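PDB 2IEE: probable ABC transporter extracellular-binding protein YckB from Bacillus subtilis, which probably serves as the extracellular solute-binding component of an ABC transport system, as a lipoprotein of the bacterial solute-binding protein family 3. Local coordinates for residues Tyr32-Tyr36 with Thr47-Val51; Ala87-Val93 with Asn207-Val212. All blocks are in the same frame, centred on the assembly; numbering follows the deposited sequence.

Overall arrangement
Two contacts, their centres about 12 Å apart, illustrate how a solute-binding protein ties short loops to regular elements. Contact 1 (32-36 with 47-51) is the more fully buried and is local in sequence: a loop following strand 22-27 is fastened to the first turn of helix 49-60, largely by backbone bonds and one threonine hydroxyl, and strands 36-38 and 45-47 pair beside it. Contact 2 (87-93 with 207-212) is only partly buried and joins segments more than a hundred residues apart, the loop after strand 86-87 and the long strand 197-214; it mixes apolar packing with bridging waters and a carboxylate-amide bond. Glu50 links the two, its OE1 probably accepting a hydrogen bond from Asp90 N.

Contact 1. Residues Tyr32-Tyr36 with Thr47-Val51; sequences YPTSY and TGYEV
With its hydroxyl trans to the backbone N (chi1 -160°), Thr34 turns OG1 onto the start of helix 49-60, where it accepts a hydrogen bond from Glu50 N at 3.1 Å. The chain of Glu50 starts out in the same direction, its CB against that hydroxyl, and a water bridges Thr34 OG1 to Glu50 OE1. The carboxylate has further partners, Tyr107 OH and Asp90 N. In Tyr36, chi1 of 66° sets the ring between N and the carbonyl carbon, alongside Thr47: the methyl CG2 of Thr47 makes a CH-pi contact over one face, 4.1 Å from the centroid, while Tyr32 CD1 covers the opposite face. With an alanine here in place of the tyrosine, the Thr47 methyl would probably lose the ring face it lies over, and a gap would open beside Tyr32.

Gly48 is the N-cap residue of the helix, and the loop supplies acceptors to its first amides. Tyr49 N reaches a lone pair of Pro33 O at 2.9 Å, in the carbonyl plane, whereas Val51 N meets Thr34 O nearly head-on at 3.3 Å. Gly48 sits close against the Thr34-Ser35 peptide, at backbone angles suited to glycine. Thr34 and Ser35 both face Leu31, a classic beta bulge. Just before the cap, Tyr36 and Thr47 join strands 36-38 and 45-47 as an antiparallel hydrogen-bonded pair, with Thr47 N to Tyr36 O at 2.7 Å and Tyr36 N to Thr47 O at 3.1 Å. Ser35 OG rests on Val51 CG2 at 3.6 Å and hydrogen-bonds to Thr27 OG1.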
ATOM      1  N   TYR A  32       6.192  -4.164   3.297  1.00 14.81           N
ATOM      2  CA  TYR A  32       7.262  -3.331   2.768  1.00 13.25           C
ATOM      3  C   TYR A  32       6.706  -2.623   1.530  1.00 13.25           C
ATOM      4  O   TYR A  32       5.997  -3.230   0.738  1.00 13.36           O
ATOM      5  CB  TYR A  32       8.451  -4.202   2.382  1.00 13.84           C
ATOM      6  CG  TYR A  32       9.554  -3.450   1.687  1.00 17.32           C
ATOM      7  CD1 TYR A  32      10.432  -2.635   2.400  1.00 18.47           C
ATOM      8  CD2 TYR A  32       9.707  -3.537   0.306  1.00 16.15           C
ATOM      9  CE1 TYR A  32      11.440  -1.920   1.746  1.00 19.99           C
ATOM     10  CE2 TYR A  32      10.700  -2.831  -0.354  1.00 19.18           C
ATOM     11  CZ  TYR A  32      11.561  -2.025   0.368  1.00 19.52           C
ATOM     12  OH  TYR A  32      12.523  -1.309  -0.301  1.00 23.54           O
ATOM     13  N   PRO A  33       7.021  -1.331   1.343  1.00 10.91           N
ATOM     14  CA  PRO A  33       7.844  -0.437   2.159  1.00 11.86           C
ATOM     15  C   PRO A  33       7.011   0.587   2.946  1.00 10.93           C
ATOM     16  O   PRO A  33       7.471   1.704   3.196  1.00  9.36           O
ATOM     17  CB  PRO A  33       8.695   0.250   1.108  1.00 11.80           C
ATOM     18  CG  PRO A  33       7.637   0.547   0.058  1.00 12.54           C
ATOM     19  CD  PRO A  33       6.816  -0.747   0.004  1.00 11.97           C
ATOM     20  N   THR A  34       5.797   0.223   3.336  1.00 10.76           N
ATOM     21  CA  THR A  34       4.958   1.176   4.052  1.00 14.18           C
ATOM     22  C   THR A  34       4.873   0.921   5.560  1.00 14.31           C
ATOM     23  O   THR A  34       4.656   1.845   6.345  1.00 13.41           O
ATOM     24  CB  THR A  34       3.544   1.206   3.441  1.00 16.01           C
ATOM     25  OG1 THR A  34       2.893   2.422   3.824  1.00 23.23           O
ATOM     26  CG2 THR A  34       2.724   0.019   3.923  1.00 14.43           C
ATOM     27  N   SER A  35       5.029  -0.337   5.952  1.00 14.80           N
ATOM     28  CA  SER A  35       5.003  -0.721   7.358  1.00 14.89           C
ATOM     29  C   SER A  35       5.801  -2.015   7.487  1.00 14.27           C
ATOM     30  O   SER A  35       5.293  -3.094   7.198  1.00 16.96           O
ATOM     31  CB  SER A  35       3.567  -0.938   7.839  1.00 12.85           C
ATOM     32  OG  SER A  35       3.554  -1.368   9.191  1.00 15.32           O
ATOM     33  N   TYR A  36       7.054  -1.899   7.906  1.00 13.17           N
ATOM     34  CA  TYR A  36       7.914  -3.069   8.048  1.00 12.46           C
ATOM     35  C   TYR A  36       9.029  -2.768   9.039  1.00 11.77           C
ATOM     36  O   TYR A  36       9.098  -1.672   9.581  1.00 15.16           O
ATOM     37  CB  TYR A  36       8.533  -3.440   6.692  1.00  9.95           C
ATOM     38  CG  TYR A  36       9.493  -2.394   6.168  1.00  9.84           C
ATOM     39  CD1 TYR A  36       9.027  -1.192   5.637  1.00  7.57           C
ATOM     40  CD2 TYR A  36      10.871  -2.593   6.244  1.00  9.26           C
ATOM     41  CE1 TYR A  36       9.907  -0.210   5.197  1.00 10.88           C
ATOM     42  CE2 TYR A  36      11.763  -1.622   5.811  1.00 10.63           C
ATOM     43  CZ  TYR A  36      11.279  -0.433   5.290  1.00 14.74           C
ATOM     44  OH  TYR A  36      12.168   0.525   4.872  1.00 13.69           O
ATOM     45  N   THR A  47       9.176   0.794  10.736  1.00 12.94           N
ATOM     46  CA  THR A  47       9.260   1.992   9.920  1.00 13.23           C
ATOM     47  C   THR A  47       8.418   1.833   8.659  1.00 12.68           C
ATOM     48  O   THR A  47       7.493   1.031   8.640  1.00 13.42           O
ATOM     49  CB  THR A  47      10.742   2.288   9.567  1.00 12.86           C
ATOM     50  OG1 THR A  47      10.833   3.510   8.829  1.00 14.47           O
ATOM     51  CG2 THR A  47      11.338   1.157   8.766  1.00 13.18           C
ATOM     52  N   GLY A  48       8.725   2.595   7.614  1.00 13.40           N
ATOM     53  CA  GLY A  48       7.946   2.497   6.388  1.00 13.09           C
ATOM     54  C   GLY A  48       7.179   3.779   6.110  1.00 13.37           C
ATOM     55  O   GLY A  48       6.899   4.553   7.031  1.00 12.05           O
ATOM     56  N   TYR A  49       6.820   4.005   4.849  1.00 12.72           N
ATOM     57  CA  TYR A  49       6.109   5.221   4.482  1.00 12.72           C
ATOM     58  C   TYR A  49       4.949   5.620   5.403  1.00 11.30           C
ATOM     59  O   TYR A  49       4.979   6.689   6.006  1.00 12.83           O
ATOM     60  CB  TYR A  49       5.600   5.130   3.041  1.00 11.16           C
ATOM     61  CG  TYR A  49       4.796   6.345   2.636  1.00 10.16           C
ATOM     62  CD1 TYR A  49       5.394   7.597   2.529  1.00  7.92           C
ATOM     63  CD2 TYR A  49       3.429   6.249   2.414  1.00  9.38           C
ATOM     64  CE1 TYR A  49       4.646   8.724   2.218  1.00  8.45           C
ATOM     65  CE2 TYR A  49       2.670   7.368   2.101  1.00 10.63           C
ATOM     66  CZ  TYR A  49       3.280   8.599   2.005  1.00  9.65           C
ATOM     67  OH  TYR A  49       2.522   9.702   1.703  1.00  9.25           O
ATOM     68  N   GLU A  50       3.932   4.767   5.510  1.00 13.38           N
ATOM     69  CA  GLU A  50       2.765   5.075   6.333  1.00 11.59           C
ATOM     70  C   GLU A  50       3.098   5.240   7.814  1.00  9.32           C
ATOM     71  O   GLU A  50       2.581   6.132   8.481  1.00  8.36           O
ATOM     72  CB  GLU A  50       1.683   3.998   6.144  1.00 12.10           C
ATOM     73  CG  GLU A  50       0.388   4.303   6.901  1.00 13.22           C
ATOM     74  CD  GLU A  50      -0.752   3.355   6.568  1.00 13.92           C
ATOM     75  OE1 GLU A  50      -0.485   2.237   6.087  1.00 15.44           O
ATOM     76  OE2 GLU A  50      -1.920   3.725   6.807  1.00 14.03           O
ATOM     77  N   VAL A  51       3.965   4.375   8.323  1.00 11.65           N
ATOM     78  CA  VAL A  51       4.374   4.442   9.721  1.00  9.94           C
ATOM     79  C   VAL A  51       5.013   5.800  10.007  1.00 10.93           C
ATOM     80  O   VAL A  51       4.679   6.455  10.994  1.00 11.65           O
ATOM     81  CB  VAL A  51       5.373   3.306  10.050  1.00 10.51           C
ATOM     82  CG1 VAL A  51       6.047   3.549  11.384  1.00  7.48           C
ATOM     83  CG2 VAL A  51       4.643   1.979  10.071  1.00  8.77           C
TER
HETATM   84  O   HOH W   1       0.159   2.534   3.301  1.00 21.00           O

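Contact 2. Residues Ala87-Val93 with Asn207-Val212; sequences AANDIDV and NKQALV
The backbones of Ala87-Val93 and Asn207-Val212 meet at two places, the register shifting by two residues between them. Ala87 and Val212 form an antiparallel hydrogen-bonded pair, Ala87 N to Val212 O at 2.8 Å. At the other end, where Asp92 is bridged with Gln209 (their CA atoms 4.5 Å apart), Val93 N bonds to Lys208 O at 2.9 Å. Between them a water receives Asn89 N and Ile91 N and donates to Ala210 O. The loop after strand 86-87 of the parallel sheet is joined to strand 197-214 of the mixed sheet, whose run between two lobes is consistent with a type II periplasmic binding protein fold.

Ile91 CD1 touches Val212 CG2 at 3.6 Å, the side chains crossing at about a right angle, and Val93 CG2 lies against Ala210 CB. Bent at chi2 (69°), Gln209 brings NE2 to Asp92 OD1 at 2.7 Å, the carboxylate turned 67° from the amide plane; the same nitrogen donates to Asn207 OD1.

Lys108 NZ joins Asp90 OD1 in a salt bridge and Gln209 OE1 in a hydrogen bond. With its amide engaged at both ends, Gln209 is probably fixed in rotation, and the lysine likely offsets part of the charge of Asp90.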
ATOM      1  N   ALA A  87      -5.837   2.754  13.139  1.00 19.28           N
ATOM      2  CA  ALA A  87      -5.168   1.668  12.437  1.00 19.33           C
ATOM      3  C   ALA A  87      -4.560   2.228  11.151  1.00 18.43           C
ATOM      4  O   ALA A  87      -5.235   2.926  10.386  1.00 18.26           O
ATOM      5  CB  ALA A  87      -6.161   0.563  12.115  1.00 18.54           C
ATOM      6  N   ALA A  88      -3.283   1.936  10.934  1.00 16.96           N
ATOM      7  CA  ALA A  88      -2.566   2.398   9.748  1.00 15.51           C
ATOM      8  C   ALA A  88      -1.945   1.167   9.106  1.00 16.98           C
ATOM      9  O   ALA A  88      -0.897   0.692   9.537  1.00 16.88           O
ATOM     10  CB  ALA A  88      -1.479   3.390  10.143  1.00 13.76           C
ATOM     11  N   ASN A  89      -2.589   0.647   8.073  1.00 16.89           N
ATOM     12  CA  ASN A  89      -2.078  -0.554   7.445  1.00 18.05           C
ATOM     13  C   ASN A  89      -2.488  -0.664   5.987  1.00 17.34           C
ATOM     14  O   ASN A  89      -3.095  -1.655   5.589  1.00 18.54           O
ATOM     15  CB  ASN A  89      -2.581  -1.780   8.217  1.00 19.96           C
ATOM     16  CG  ASN A  89      -1.772  -3.034   7.919  1.00 23.37           C
ATOM     17  OD1 ASN A  89      -2.326  -4.127   7.797  1.00 22.74           O
ATOM     18  ND2 ASN A  89      -0.451  -2.882   7.819  1.00 20.41           N
ATOM     19  N   ASP A  90      -2.178   0.360   5.198  1.00 17.16           N
ATOM     20  CA  ASP A  90      -2.490   0.342   3.776  1.00 18.41           C
ATOM     21  C   ASP A  90      -3.966   0.001   3.527  1.00 18.59           C
ATOM     22  O   ASP A  90      -4.300  -0.715   2.583  1.00 16.73           O
ATOM     23  CB  ASP A  90      -1.582  -0.690   3.094  1.00 19.92           C
ATOM     24  CG  ASP A  90      -1.350  -0.392   1.629  1.00 22.56           C
ATOM     25  OD1 ASP A  90      -0.981   0.760   1.302  1.00 23.86           O
ATOM     26  OD2 ASP A  90      -1.521  -1.316   0.807  1.00 21.34           O
ATOM     27  N   ILE A  91      -4.847   0.526   4.372  1.00 17.19           N
ATOM     28  CA  ILE A  91      -6.271   0.254   4.248  1.00 17.38           C
ATOM     29  C   ILE A  91      -6.950   1.202   3.262  1.00 16.51           C
ATOM     30  O   ILE A  91      -6.905   2.421   3.424  1.00 14.76           O
ATOM     31  CB  ILE A  91      -6.949   0.357   5.621  1.00 19.32           C
ATOM     32  CG1 ILE A  91      -6.224  -0.562   6.608  1.00 20.16           C
ATOM     33  CG2 ILE A  91      -8.411  -0.034   5.512  1.00 17.74           C
ATOM     34  CD1 ILE A  91      -6.681  -0.426   8.037  1.00 23.17           C
ATOM     35  N   ASP A  92      -7.584   0.630   2.242  1.00 14.85           N
ATOM     36  CA  ASP A  92      -8.245   1.436   1.227  1.00 15.50           C
ATOM     37  C   ASP A  92      -9.461   2.169   1.765  1.00 14.91           C
ATOM     38  O   ASP A  92     -10.151   1.698   2.675  1.00 12.24           O
ATOM     39  CB  ASP A  92      -8.691   0.577   0.035  1.00 16.70           C
ATOM     40  CG  ASP A  92      -7.542  -0.177  -0.619  1.00 18.36           C
ATOM     41  OD1 ASP A  92      -6.431   0.384  -0.726  1.00 20.60           O
ATOM     42  OD2 ASP A  92      -7.759  -1.333  -1.044  1.00 19.61           O
ATOM     43  N   VAL A  93      -9.704   3.345   1.204  1.00 14.98           N
ATOM     44  CA  VAL A  93     -10.865   4.124   1.580  1.00 15.50           C
ATOM     45  C   VAL A  93     -11.958   3.572   0.675  1.00 16.81           C
ATOM     46  O   VAL A  93     -11.786   3.534  -0.540  1.00 14.51           O
ATOM     47  CB  VAL A  93     -10.680   5.622   1.256  1.00 14.56           C
ATOM     48  CG1 VAL A  93     -11.936   6.389   1.638  1.00 14.46           C
ATOM     49  CG2 VAL A  93      -9.471   6.170   1.990  1.00 15.71           C
ATOM     50  N   ASN A 207      -7.078   3.116  -6.215  1.00 15.20           N
ATOM     51  CA  ASN A 207      -7.271   2.993  -4.776  1.00 14.14           C
ATOM     52  C   ASN A 207      -6.482   4.052  -4.019  1.00 15.61           C
ATOM     53  O   ASN A 207      -5.538   4.637  -4.554  1.00 16.56           O
ATOM     54  CB  ASN A 207      -6.844   1.588  -4.312  1.00 14.45           C
ATOM     55  CG  ASN A 207      -5.385   1.257  -4.667  1.00 13.34           C
ATOM     56  OD1 ASN A 207      -4.441   1.756  -4.044  1.00 12.54           O
ATOM     57  ND2 ASN A 207      -5.204   0.413  -5.671  1.00 11.95           N
ATOM     58  N   LYS A 208      -6.889   4.305  -2.780  1.00 14.81           N
ATOM     59  CA  LYS A 208      -6.227   5.272  -1.920  1.00 15.00           C
ATOM     60  C   LYS A 208      -6.289   4.784  -0.481  1.00 15.99           C
ATOM     61  O   LYS A 208      -7.244   4.108  -0.086  1.00 16.32           O
ATOM     62  CB  LYS A 208      -6.884   6.652  -2.043  1.00 18.07           C
ATOM     63  CG  LYS A 208      -8.375   6.712  -1.729  1.00 19.45           C
ATOM     64  CD  LYS A 208      -8.927   8.089  -2.105  1.00 19.03           C
ATOM     65  CE  LYS A 208     -10.445   8.168  -1.990  1.00 17.17           C
ATOM     66  NZ  LYS A 208     -10.949   9.509  -2.423  1.00 16.80           N
ATOM     67  N   GLN A 209      -5.262   5.117   0.296  1.00 15.00           N
ATOM     68  CA  GLN A 209      -5.187   4.699   1.690  1.00 13.88           C
ATOM     69  C   GLN A 209      -5.135   5.882   2.654  1.00 14.17           C
ATOM     70  O   GLN A 209      -4.631   6.962   2.327  1.00 12.68           O
ATOM     71  CB  GLN A 209      -3.960   3.809   1.913  1.00 14.37           C
ATOM     72  CG  GLN A 209      -3.936   2.547   1.077  1.00 13.36           C
ATOM     73  CD  GLN A 209      -3.739   2.829  -0.397  1.00 11.91           C
ATOM     74  OE1 GLN A 209      -2.799   3.516  -0.781  1.00 13.96           O
ATOM     75  NE2 GLN A 209      -4.622   2.291  -1.230  1.00 12.09           N
ATOM     76  N   ALA A 210      -5.656   5.663   3.854  1.00 14.13           N
ATOM     77  CA  ALA A 210      -5.690   6.708   4.866  1.00 15.78           C
ATOM     78  C   ALA A 210      -5.732   6.089   6.248  1.00 15.37           C
ATOM     79  O   ALA A 210      -5.875   4.873   6.385  1.00 17.72           O
ATOM     80  CB  ALA A 210      -6.928   7.595   4.657  1.00 17.14           C
ATOM     81  N   LEU A 211      -5.620   6.932   7.270  1.00 15.94           N
ATOM     82  CA  LEU A 211      -5.660   6.469   8.648  1.00 14.75           C
ATOM     83  C   LEU A 211      -7.099   6.143   9.047  1.00 14.09           C
ATOM     84  O   LEU A 211      -8.021   6.920   8.782  1.00 15.45           O
ATOM     85  CB  LEU A 211      -5.101   7.540   9.581  1.00 11.74           C
ATOM     86  CG  LEU A 211      -4.947   7.095  11.036  1.00 11.84           C
ATOM     87  CD1 LEU A 211      -3.806   6.076  11.148  1.00 10.36           C
ATOM     88  CD2 LEU A 211      -4.682   8.317  11.915  1.00 11.98           C
ATOM     89  N   VAL A 212      -7.282   4.999   9.692  1.00 15.88           N
ATOM     90  CA  VAL A 212      -8.611   4.559  10.109  1.00 18.34           C
ATOM     91  C   VAL A 212      -8.847   4.742  11.606  1.00 19.04           C
ATOM     92  O   VAL A 212      -8.039   4.316  12.432  1.00 17.64           O
ATOM     93  CB  VAL A 212      -8.829   3.065   9.777  1.00 17.86           C
ATOM     94  CG1 VAL A 212     -10.288   2.704   9.957  1.00 19.19           C
ATOM     95  CG2 VAL A 212      -8.366   2.767   8.353  1.00 21.72           C
TER
HETATM   96  O   HOH W   2      -4.139   2.495   6.480  1.00 10.94           O
HETATM   97  O   HOH W   3      -9.422   2.809  -2.048  1.00 25.78           O